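Long-range contacts in STING-associated CdnE c-di-GMP synthase (Flavobacteriaceae, PDB 6WT8), which synthesises cyclic di-GMP, probably from GTP, and is thought to supply it as the signal for an associated bacterial STING protein in CBASS defence: residues Y62-V73 and V186-V197; H81-Q90 and V105-K113. One frame throughout, in Å; residues are numbered along the deposited sequence. Where two conformers were deposited one is given.

Contact 1 and contact 2 build on the same mixed sheet, with centres about 16 Å apart, and illustrate how a local strand pair can be enclosed by a longer-range closure. Along the chain, helix 60-81 comes first and leads directly into strand 85-90. Strand 106-112 follows and completes contact 2, and the hairpin of strands 184-189 and 192-204 arrives much later to close contact 1 round it. In the sheet, strand 106-112 lies parallel to strand 192-204, joined by a probable backbone hydrogen bond between Leu107 and Asp196. A probable hydrogen bond between Asn71 OD1 and Arg89 NH2 ties helix 60-81 to strand 85-90, and both contacts therefore belong to one helix-on-sheet layer.

Contact 1. Residues Y62-V73 and V186-V197; sequences YTMNSKVAANKV and VKVTEPERDIDV
Ala69 presses its methyl into a shallow hollow of the 186-197 hairpin, bounded by Val188, Pro191, Arg193 and Ile195; its CB lies 3.7 Å from Arg193 CB and 3.9 Å from Val188 CG1. The reverse fit is made by Pro191, which follows a cis peptide at the hairpin turn and pushes its ring into the helix surface between Asn65, Val68 and Ala69. Pro191 CG comes within 3.4 Å of Asn65 O, and Pro191 CD meets Val68 CG1. Beside this wedge Lys72, extended beyond CG, reaches over the turn to give a short hydrogen bond from NZ to Glu190 O (2.6 Å), approaching from above the carbonyl plane.

Towards the helix's C-terminal side, Val73 splits its branches: CG2 packs tightly on Val188 CG2 at 3.5 Å, while CG1 meets Val197 CG2 tip to tip at 3.8 Å. At the other end Arg193 bends twice (chi2 -68°, chi3 -65°), which curls its guanidinium back along the helix until Tyr62 O sits 3.7 Å above its centre. Asp104 forms a salt bridge with Arg193 NE and also bonds Ser66 OG, and a water joins Arg193 NH1 to Asn65 ND2. A helix lying across a beta hairpin, its strand 192-197 running at 62° to the helix axis, is consistent with the alpha/beta nucleotidyltransferase core of CD-NTases.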
loop_
_atom_site.group_PDB
_atom_site.type_symbol
_atom_site.label_atom_id
_atom_site.label_comp_id
_atom_site.label_asym_id
_atom_site.label_seq_id
_atom_site.Cartn_x
_atom_site.Cartn_y
_atom_site.Cartn_z
ATOM N N TYR A 62 4.495 -5.728 15.939
ATOM C CA TYR A 62 4.044 -4.356 15.729
ATOM C C TYR A 62 2.824 -4.337 14.833
ATOM O O TYR A 62 1.824 -3.641 15.094
ATOM C CB TYR A 62 5.180 -3.538 15.088
ATOM C CG TYR A 62 6.392 -3.412 15.982
ATOM C CD1 TYR A 62 6.374 -2.611 17.103
ATOM C CD2 TYR A 62 7.548 -4.105 15.692
ATOM C CE1 TYR A 62 7.498 -2.523 17.943
ATOM C CE2 TYR A 62 8.679 -3.994 16.497
ATOM C CZ TYR A 62 8.660 -3.215 17.611
ATOM O OH TYR A 62 9.830 -3.182 18.391
ATOM N N THR A 63 2.893 -5.124 13.777
ATOM C CA THR A 63 1.804 -5.226 12.815
ATOM C C THR A 63 0.560 -5.807 13.464
ATOM O O THR A 63 -0.559 -5.328 13.244
ATOM C CB THR A 63 2.307 -6.088 11.679
ATOM O OG1 THR A 63 3.461 -5.417 11.126
ATOM C CG2 THR A 63 1.266 -6.288 10.587
HETATM N N MSE A 64 0.734 -6.859 14.249
HETATM C CA MSE A 64 -0.391 -7.457 14.932
HETATM C C MSE A 64 -0.992 -6.493 15.933
HETATM O O MSE A 64 -2.241 -6.346 15.988
HETATM C CB MSE A 64 0.037 -8.738 15.655
HETATM C CG MSE A 64 -1.150 -9.421 16.353
HETATM SE SE MSE A 64 -2.503 -10.074 15.086
HETATM C CE MSE A 64 -3.810 -8.660 14.884
ATOM N N ASN A 65 -0.141 -5.798 16.690
ATOM C CA ASN A 65 -0.653 -4.832 17.659
ATOM C C ASN A 65 -1.470 -3.747 16.968
ATOM O O ASN A 65 -2.511 -3.328 17.483
ATOM C CB ASN A 65 0.485 -4.202 18.461
ATOM C CG ASN A 65 0.955 -5.111 19.561
ATOM O OD1 ASN A 65 0.216 -5.996 19.997
ATOM N ND2 ASN A 65 2.164 -4.895 20.021
ATOM N N SER A 66 -1.028 -3.291 15.789
ATOM C CA SER A 66 -1.772 -2.273 15.048
ATOM C C SER A 66 -3.161 -2.771 14.696
ATOM O O SER A 66 -4.156 -2.055 14.884
ATOM C CB SER A 66 -1.007 -1.898 13.780
ATOM O OG SER A 66 -1.697 -0.820 13.127
ATOM N N LYS A 67 -3.259 -3.994 14.220
ATOM C CA LYS A 67 -4.548 -4.507 13.783
ATOM C C LYS A 67 -5.468 -4.771 14.965
ATOM O O LYS A 67 -6.694 -4.547 14.879
ATOM C CB LYS A 67 -4.343 -5.800 12.962
ATOM C CG LYS A 67 -3.630 -5.587 11.596
ATOM C CD LYS A 67 -3.327 -6.933 10.928
ATOM C CE LYS A 67 -2.521 -6.697 9.657
ATOM N NZ LYS A 67 -2.183 -8.087 9.108
ATOM N N VAL A 68 -4.907 -5.251 16.084
ATOM C CA VAL A 68 -5.710 -5.453 17.297
ATOM C C VAL A 68 -6.234 -4.127 17.814
ATOM O O VAL A 68 -7.428 -4.006 18.163
ATOM C CB VAL A 68 -4.878 -6.152 18.382
ATOM C CG1 VAL A 68 -5.648 -6.139 19.755
ATOM C CG2 VAL A 68 -4.570 -7.573 17.978
ATOM N N ALA A 69 -5.370 -3.097 17.842
ATOM C CA ALA A 69 -5.820 -1.781 18.289
ATOM C C ALA A 69 -6.964 -1.274 17.414
ATOM O O ALA A 69 -7.966 -0.757 17.912
ATOM C CB ALA A 69 -4.671 -0.764 18.296
ATOM N N ALA A 70 -6.828 -1.407 16.101
ATOM C CA ALA A 70 -7.906 -0.953 15.208
ATOM C C ALA A 70 -9.175 -1.788 15.403
ATOM O O ALA A 70 -10.293 -1.237 15.363
ATOM C CB ALA A 70 -7.445 -1.032 13.746
ATOM N N ASN A 71 -9.031 -3.084 15.698
ATOM C CA ASN A 71 -10.230 -3.885 16.003
ATOM C C ASN A 71 -10.944 -3.383 17.264
ATOM O O ASN A 71 -12.192 -3.399 17.335
ATOM C CB ASN A 71 -9.867 -5.362 16.209
ATOM C CG ASN A 71 -9.487 -6.069 14.907
ATOM O OD1 ASN A 71 -9.743 -5.585 13.814
ATOM N ND2 ASN A 71 -8.864 -7.253 15.033
ATOM N N LYS A 72 -10.184 -2.990 18.292
ATOM C CA LYS A 72 -10.797 -2.454 19.509
ATOM C C LYS A 72 -11.559 -1.170 19.207
ATOM O O LYS A 72 -12.688 -0.974 19.699
ATOM C CB LYS A 72 -9.753 -2.204 20.591
ATOM C CG LYS A 72 -9.167 -3.518 21.044
ATOM C CD LYS A 72 -8.301 -3.346 22.247
ATOM C CE LYS A 72 -7.856 -4.741 22.751
ATOM N NZ LYS A 72 -7.173 -4.644 24.095
ATOM N N VAL A 73 -10.962 -0.270 18.405
ATOM C CA VAL A 73 -11.680 0.949 17.993
ATOM C C VAL A 73 -12.959 0.592 17.238
ATOM O O VAL A 73 -14.035 1.197 17.468
ATOM C CB VAL A 73 -10.759 1.834 17.139
ATOM C CG1 VAL A 73 -11.477 3.078 16.651
ATOM C CG2 VAL A 73 -9.562 2.276 17.977
ATOM N N VAL A 186 -6.791 8.376 17.174
ATOM C CA VAL A 186 -7.107 7.778 18.466
ATOM C C VAL A 186 -5.859 7.172 19.071
ATOM O O VAL A 186 -5.197 6.360 18.420
ATOM C CB VAL A 186 -8.177 6.693 18.319
ATOM C CG1 VAL A 186 -8.528 6.134 19.686
ATOM C CG2 VAL A 186 -9.385 7.291 17.604
ATOM N N LYS A 187 -5.583 7.489 20.330
ATOM C CA LYS A 187 -4.497 6.806 21.041
ATOM C C LYS A 187 -5.116 5.633 21.788
ATOM O O LYS A 187 -5.739 5.809 22.844
ATOM C CB LYS A 187 -3.774 7.774 21.965
ATOM C CG LYS A 187 -2.962 8.801 21.182
ATOM C CD LYS A 187 -2.021 9.560 22.118
ATOM C CE LYS A 187 -0.947 8.658 22.691
ATOM N NZ LYS A 187 0.057 8.342 21.628
ATOM N N VAL A 188 -4.960 4.422 21.231
ATOM C CA VAL A 188 -5.421 3.213 21.914
ATOM C C VAL A 188 -4.397 2.837 22.975
ATOM O O VAL A 188 -3.198 2.977 22.754
ATOM C CB VAL A 188 -5.649 2.106 20.874
ATOM C CG1 VAL A 188 -6.219 0.815 21.503
ATOM C CG2 VAL A 188 -6.559 2.590 19.743
ATOM N N THR A 189 -4.843 2.366 24.138
ATOM C CA THR A 189 -3.869 2.124 25.201
ATOM C C THR A 189 -3.505 0.669 25.389
ATOM O O THR A 189 -2.431 0.399 25.930
ATOM C CB THR A 189 -4.350 2.668 26.553
ATOM O OG1 THR A 189 -5.617 2.076 26.879
ATOM C CG2 THR A 189 -4.414 4.190 26.507
ATOM N N GLU A 190 -4.367 -0.265 24.993
ATOM C CA GLU A 190 -4.056 -1.691 25.071
ATOM C C GLU A 190 -4.533 -2.349 23.785
ATOM O O GLU A 190 -5.739 -2.556 23.579
ATOM C CB GLU A 190 -4.683 -2.347 26.299
ATOM C CG GLU A 190 -3.811 -2.259 27.526
ATOM C CD GLU A 190 -4.611 -2.289 28.817
ATOM O OE1 GLU A 190 -4.348 -1.429 29.693
ATOM O OE2 GLU A 190 -5.499 -3.165 28.951
ATOM N N PRO A 191 -3.619 -2.648 22.860
ATOM C CA PRO A 191 -2.193 -2.352 22.878
ATOM C C PRO A 191 -1.960 -0.895 22.530
ATOM O O PRO A 191 -2.852 -0.284 21.962
ATOM C CB PRO A 191 -1.630 -3.285 21.806
ATOM C CG PRO A 191 -2.755 -3.487 20.840
ATOM C CD PRO A 191 -4.038 -3.405 21.668
ATOM N N GLU A 192 -0.827 -0.330 22.929
ATOM C CA GLU A 192 -0.558 1.092 22.751
ATOM C C GLU A 192 -0.201 1.375 21.296
ATOM O O GLU A 192 0.956 1.192 20.884
ATOM C CB GLU A 192 0.562 1.526 23.681
ATOM C CG GLU A 192 0.772 3.016 23.730
ATOM C CD GLU A 192 1.706 3.419 24.869
ATOM O OE1 GLU A 192 1.919 4.636 25.063
ATOM O OE2 GLU A 192 2.225 2.511 25.565
ATOM N N ARG A 193 -1.192 1.847 20.525
ATOM C CA ARG A 193 -1.026 2.201 19.110
ATOM C C ARG A 193 -1.903 3.391 18.806
ATOM O O ARG A 193 -2.959 3.545 19.411
ATOM C CB ARG A 193 -1.429 1.089 18.134
ATOM C CG ARG A 193 -0.690 -0.269 18.346
ATOM C CD ARG A 193 0.802 -0.228 18.026
ATOM N NE ARG A 193 1.074 0.031 16.600
ATOM C CZ ARG A 193 2.270 -0.026 16.025
ATOM N NH1 ARG A 193 3.327 -0.457 16.681
ATOM N NH2 ARG A 193 2.362 0.347 14.761
ATOM N N ASP A 194 -1.485 4.218 17.824
ATOM C CA ASP A 194 -2.289 5.362 17.400
ATOM C C ASP A 194 -2.961 5.029 16.079
ATOM O O ASP A 194 -2.291 4.720 15.087
ATOM C CB ASP A 194 -1.439 6.620 17.260
ATOM C CG ASP A 194 -0.676 6.942 18.535
ATOM O OD1 ASP A 194 -1.237 6.789 19.630
ATOM O OD2 ASP A 194 0.507 7.309 18.433
ATOM N N ILE A 195 -4.291 5.066 16.053
ATOM C CA ILE A 195 -5.049 4.637 14.887
ATOM C C ILE A 195 -5.814 5.816 14.298
ATOM O O ILE A 195 -6.540 6.504 15.023
ATOM C CB ILE A 195 -6.036 3.527 15.268
ATOM C CG1 ILE A 195 -5.297 2.326 15.892
ATOM C CG2 ILE A 195 -6.891 3.096 14.098
ATOM C CD1 ILE A 195 -4.256 1.650 14.978
ATOM N N ASP A 196 -5.681 6.029 12.986
ATOM C CA ASP A 196 -6.518 7.005 12.290
ATOM C C ASP A 196 -7.822 6.362 11.848
ATOM O O ASP A 196 -7.826 5.260 11.311
ATOM C CB ASP A 196 -5.811 7.565 11.052
ATOM C CG ASP A 196 -4.907 8.738 11.351
ATOM O OD1 ASP A 196 -5.382 9.822 11.810
ATOM O OD2 ASP A 196 -3.692 8.561 11.123
ATOM N N VAL A 197 -8.936 7.073 12.071
ATOM C CA VAL A 197 -10.284 6.642 11.707
ATOM C C VAL A 197 -10.761 7.525 10.565
ATOM O O VAL A 197 -10.905 8.738 10.746
ATOM C CB VAL A 197 -11.226 6.754 12.921
ATOM C CG1 VAL A 197 -12.643 6.510 12.533
ATOM C CG2 VAL A 197 -10.782 5.775 14.027
HETATM O O HOH W 1 3.490 -2.102 19.291
#

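Contact 2. Residues H81-Q90 and V105-K113; sequences HGNLVDFERQ and VDLVQITNK
Val85 to Gln90 run antiparallel to Asp106 to Thr111, their axes at 152°, and paired N-H...O bonds join Asp86 with Ile110, Glu88 with Val108 and Gln90 with Asp106. On the face carrying these three pairs, Gln90 is extended beyond CG and lays CG 3.7 Å from Val108 CG2, while NE2 gives a nearly straight bond of 3.0 Å to the anti lone pair of Asp106 OD2. An alanine here would remove that amide and is likely to leave Asp106 OD2 without this donor and Val108 CG2 less covered. Further along, Asn112 ND2 meets Asp86 OD1 at 2.9 Å from above the carboxylate plane, the two flat groups turned 73° apart; Asp86 OD2 is taken by Tyr202.

On the other face Gln109 lies alongside Phe87, its CB 3.7 Å from Phe87 CE1. Its OE1 accepts a bond of 2.9 Å from His81 NE2, in the plane of the imidazole, while Ser165 and Thr199 hold NE2. Arg89, which bonds Asn71 and Glu74, sets one face of its guanidinium over Leu107 CD1. This antiparallel pair, with strand 192-204 running parallel to 106-112 on its far side, forms part of a mixed sheet consistent with the nucleotidyltransferase fold.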
loop_
_atom_site.group_PDB
_atom_site.type_symbol
_atom_site.label_atom_id
_atom_site.label_comp_id
_atom_site.label_asym_id
_atom_site.label_seq_id
_atom_site.Cartn_x
_atom_site.Cartn_y
_atom_site.Cartn_z
ATOM N N HIS A 81 -22.806 2.940 15.832
ATOM C CA HIS A 81 -23.494 3.267 14.593
ATOM C C HIS A 81 -23.119 2.303 13.481
ATOM O O HIS A 81 -23.146 2.670 12.292
ATOM C CB HIS A 81 -23.184 4.724 14.185
ATOM C CG HIS A 81 -21.719 5.049 14.129
ATOM N ND1 HIS A 81 -21.034 5.645 15.174
ATOM C CD2 HIS A 81 -20.815 4.856 13.144
ATOM C CE1 HIS A 81 -19.763 5.779 14.836
ATOM N NE2 HIS A 81 -19.599 5.322 13.606
ATOM N N GLY A 82 -22.846 1.052 13.883
ATOM C CA GLY A 82 -22.565 0.014 12.890
ATOM C C GLY A 82 -23.697 -0.210 11.906
ATOM O O GLY A 82 -23.467 -0.724 10.797
ATOM N N ASN A 83 -24.911 0.193 12.263
ATOM C CA ASN A 83 -26.064 0.056 11.393
ATOM C C ASN A 83 -25.988 0.988 10.194
ATOM O O ASN A 83 -26.821 0.860 9.293
ATOM C CB ASN A 83 -27.370 0.288 12.170
ATOM C CG ASN A 83 -27.387 1.644 12.916
ATOM O OD1 ASN A 83 -26.464 1.911 13.706
ATOM N ND2 ASN A 83 -28.417 2.490 12.649
ATOM N N LEU A 84 -25.058 1.951 10.199
ATOM C CA LEU A 84 -24.939 2.913 9.101
ATOM C C LEU A 84 -23.689 2.735 8.261
ATOM O O LEU A 84 -23.577 3.379 7.209
ATOM C CB LEU A 84 -24.939 4.361 9.658
ATOM C CG LEU A 84 -26.264 4.762 10.364
ATOM C CD1 LEU A 84 -26.127 6.245 10.813
ATOM C CD2 LEU A 84 -27.454 4.642 9.454
ATOM N N VAL A 85 -22.743 1.883 8.676
ATOM C CA VAL A 85 -21.459 1.809 8.009
ATOM C C VAL A 85 -20.976 0.362 7.908
ATOM O O VAL A 85 -21.350 -0.521 8.697
ATOM C CB VAL A 85 -20.385 2.631 8.769
ATOM C CG1 VAL A 85 -20.702 4.111 8.746
ATOM C CG2 VAL A 85 -20.163 2.102 10.211
ATOM N N ASP A 86 -20.116 0.142 6.906
ATOM C CA ASP A 86 -19.192 -0.987 6.869
ATOM C C ASP A 86 -17.822 -0.591 7.392
ATOM O O ASP A 86 -17.404 0.565 7.288
ATOM C CB ASP A 86 -18.985 -1.464 5.440
ATOM C CG ASP A 86 -20.251 -2.031 4.797
ATOM O OD1 ASP A 86 -21.199 -2.486 5.491
ATOM O OD2 ASP A 86 -20.244 -2.092 3.534
ATOM N N PHE A 87 -17.095 -1.560 7.912
ATOM C CA PHE A 87 -15.748 -1.301 8.396
ATOM C C PHE A 87 -14.731 -2.030 7.559
ATOM O O PHE A 87 -14.854 -3.240 7.332
ATOM C CB PHE A 87 -15.592 -1.729 9.854
ATOM C CG PHE A 87 -16.464 -0.931 10.802
ATOM C CD1 PHE A 87 -16.039 0.346 11.182
ATOM C CD2 PHE A 87 -17.703 -1.415 11.277
ATOM C CE1 PHE A 87 -16.829 1.132 11.999
ATOM C CE2 PHE A 87 -18.479 -0.632 12.093
ATOM C CZ PHE A 87 -18.042 0.642 12.431
ATOM N N GLU A 88 -13.679 -1.311 7.193
ATOM C CA GLU A 88 -12.581 -1.877 6.428
ATOM C C GLU A 88 -11.271 -1.293 6.941
ATOM O O GLU A 88 -11.216 -0.620 7.973
ATOM C CB GLU A 88 -12.760 -1.568 4.935
ATOM C CG GLU A 88 -14.030 -2.168 4.291
ATOM C CD GLU A 88 -14.045 -3.707 4.246
ATOM O OE1 GLU A 88 -12.992 -4.386 4.393
ATOM O OE2 GLU A 88 -15.164 -4.227 4.052
ATOM N N ARG A 89 -10.155 -1.642 6.269
ATOM C CA ARG A 89 -8.836 -1.168 6.655
ATOM C C ARG A 89 -8.076 -0.728 5.424
ATOM O O ARG A 89 -8.293 -1.243 4.328
ATOM C CB ARG A 89 -8.005 -2.290 7.329
ATOM C CG ARG A 89 -8.614 -2.897 8.604
ATOM C CD ARG A 89 -8.670 -1.886 9.728
ATOM N NE ARG A 89 -9.155 -2.605 10.914
ATOM C CZ ARG A 89 -10.454 -2.690 11.264
ATOM N NH1 ARG A 89 -11.371 -2.050 10.547
ATOM N NH2 ARG A 89 -10.829 -3.419 12.332
ATOM N N GLN A 90 -7.131 0.200 5.596
ATOM C CA GLN A 90 -6.268 0.574 4.474
ATOM C C GLN A 90 -4.884 0.864 4.995
ATOM O O GLN A 90 -4.653 0.983 6.203
ATOM C CB GLN A 90 -6.755 1.796 3.699
ATOM C CG GLN A 90 -6.847 3.103 4.543
ATOM C CD GLN A 90 -7.221 4.322 3.751
ATOM O OE1 GLN A 90 -7.802 4.242 2.669
ATOM N NE2 GLN A 90 -6.860 5.489 4.291
ATOM N N VAL A 105 -2.216 0.342 10.458
ATOM C CA VAL A 105 -3.430 0.279 9.616
ATOM C C VAL A 105 -4.300 1.491 9.935
ATOM O O VAL A 105 -4.373 1.943 11.090
ATOM C CB VAL A 105 -4.263 -1.008 9.780
ATOM C CG1 VAL A 105 -3.467 -2.280 9.388
ATOM C CG2 VAL A 105 -4.787 -1.184 11.221
ATOM N N ASP A 106 -4.995 2.013 8.917
ATOM C CA ASP A 106 -6.088 2.956 9.191
ATOM C C ASP A 106 -7.403 2.188 9.244
ATOM O O ASP A 106 -7.630 1.250 8.448
ATOM C CB ASP A 106 -6.292 3.983 8.060
ATOM C CG ASP A 106 -5.160 4.914 7.828
ATOM O OD1 ASP A 106 -4.367 5.187 8.727
ATOM O OD2 ASP A 106 -5.094 5.453 6.689
ATOM N N LEU A 107 -8.294 2.600 10.148
ATOM C CA LEU A 107 -9.649 2.063 10.140
ATOM C C LEU A 107 -10.523 2.924 9.228
ATOM O O LEU A 107 -10.506 4.162 9.328
ATOM C CB LEU A 107 -10.207 2.078 11.570
ATOM C CG LEU A 107 -11.664 1.546 11.709
ATOM C CD1 LEU A 107 -11.845 1.005 13.102
ATOM C CD2 LEU A 107 -12.702 2.679 11.483
ATOM N N VAL A 108 -11.269 2.289 8.315
ATOM C CA VAL A 108 -12.151 3.012 7.406
ATOM C C VAL A 108 -13.578 2.629 7.742
ATOM O O VAL A 108 -13.923 1.431 7.750
ATOM C CB VAL A 108 -11.837 2.668 5.935
ATOM C CG1 VAL A 108 -12.602 3.630 5.020
ATOM C CG2 VAL A 108 -10.370 2.835 5.672
ATOM N N GLN A 109 -14.439 3.611 7.977
ATOM C CA GLN A 109 -15.867 3.347 8.145
ATOM C C GLN A 109 -16.598 3.992 6.979
ATOM O O GLN A 109 -16.327 5.144 6.632
ATOM C CB GLN A 109 -16.369 3.804 9.498
ATOM C CG GLN A 109 -16.263 5.292 9.721
ATOM C CD GLN A 109 -16.717 5.675 11.128
ATOM O OE1 GLN A 109 -17.349 4.892 11.868
ATOM N NE2 GLN A 109 -16.405 6.906 11.492
ATOM N N ILE A 110 -17.413 3.212 6.266
ATOM C CA ILE A 110 -17.955 3.605 4.977
ATOM C C ILE A 110 -19.467 3.549 5.091
ATOM O O ILE A 110 -20.035 2.475 5.345
ATOM C CB ILE A 110 -17.437 2.646 3.878
ATOM C CG1 ILE A 110 -15.910 2.497 3.958
ATOM C CG2 ILE A 110 -17.858 3.204 2.547
ATOM C CD1 ILE A 110 -15.360 1.244 3.186
ATOM N N THR A 111 -20.148 4.677 4.871
ATOM C CA THR A 111 -21.600 4.629 4.910
ATOM C C THR A 111 -22.119 3.653 3.854
ATOM O O THR A 111 -21.550 3.547 2.759
ATOM C CB THR A 111 -22.159 6.024 4.682
ATOM O OG1 THR A 111 -21.627 6.591 3.464
ATOM C CG2 THR A 111 -21.850 6.881 5.888
ATOM N N ASN A 112 -23.130 2.845 4.217
ATOM C CA ASN A 112 -23.465 1.701 3.359
ATOM C C ASN A 112 -24.934 1.697 2.936
ATOM O O ASN A 112 -25.393 0.668 2.420
ATOM C CB ASN A 112 -23.098 0.367 4.051
ATOM C CG ASN A 112 -23.890 0.144 5.346
ATOM O OD1 ASN A 112 -24.852 0.870 5.640
ATOM N ND2 ASN A 112 -23.487 -0.863 6.118
ATOM N N LYS A 113 -25.649 2.792 3.145
ATOM C CA LYS A 113 -27.047 2.981 2.737
ATOM C C LYS A 113 -27.203 3.507 1.328
ATOM O O LYS A 113 -28.289 3.379 0.738
ATOM C CB LYS A 113 -27.728 4.029 3.595
ATOM C CG LYS A 113 -27.783 3.743 5.038
ATOM C CD LYS A 113 -28.491 2.460 5.266
ATOM C CE LYS A 113 -29.237 2.527 6.577
ATOM N NZ LYS A 113 -29.278 1.148 7.135
HETATM O O HOH W 2 -24.666 -1.836 8.578
HETATM O O HOH W 3 -26.984 -0.248 6.701
#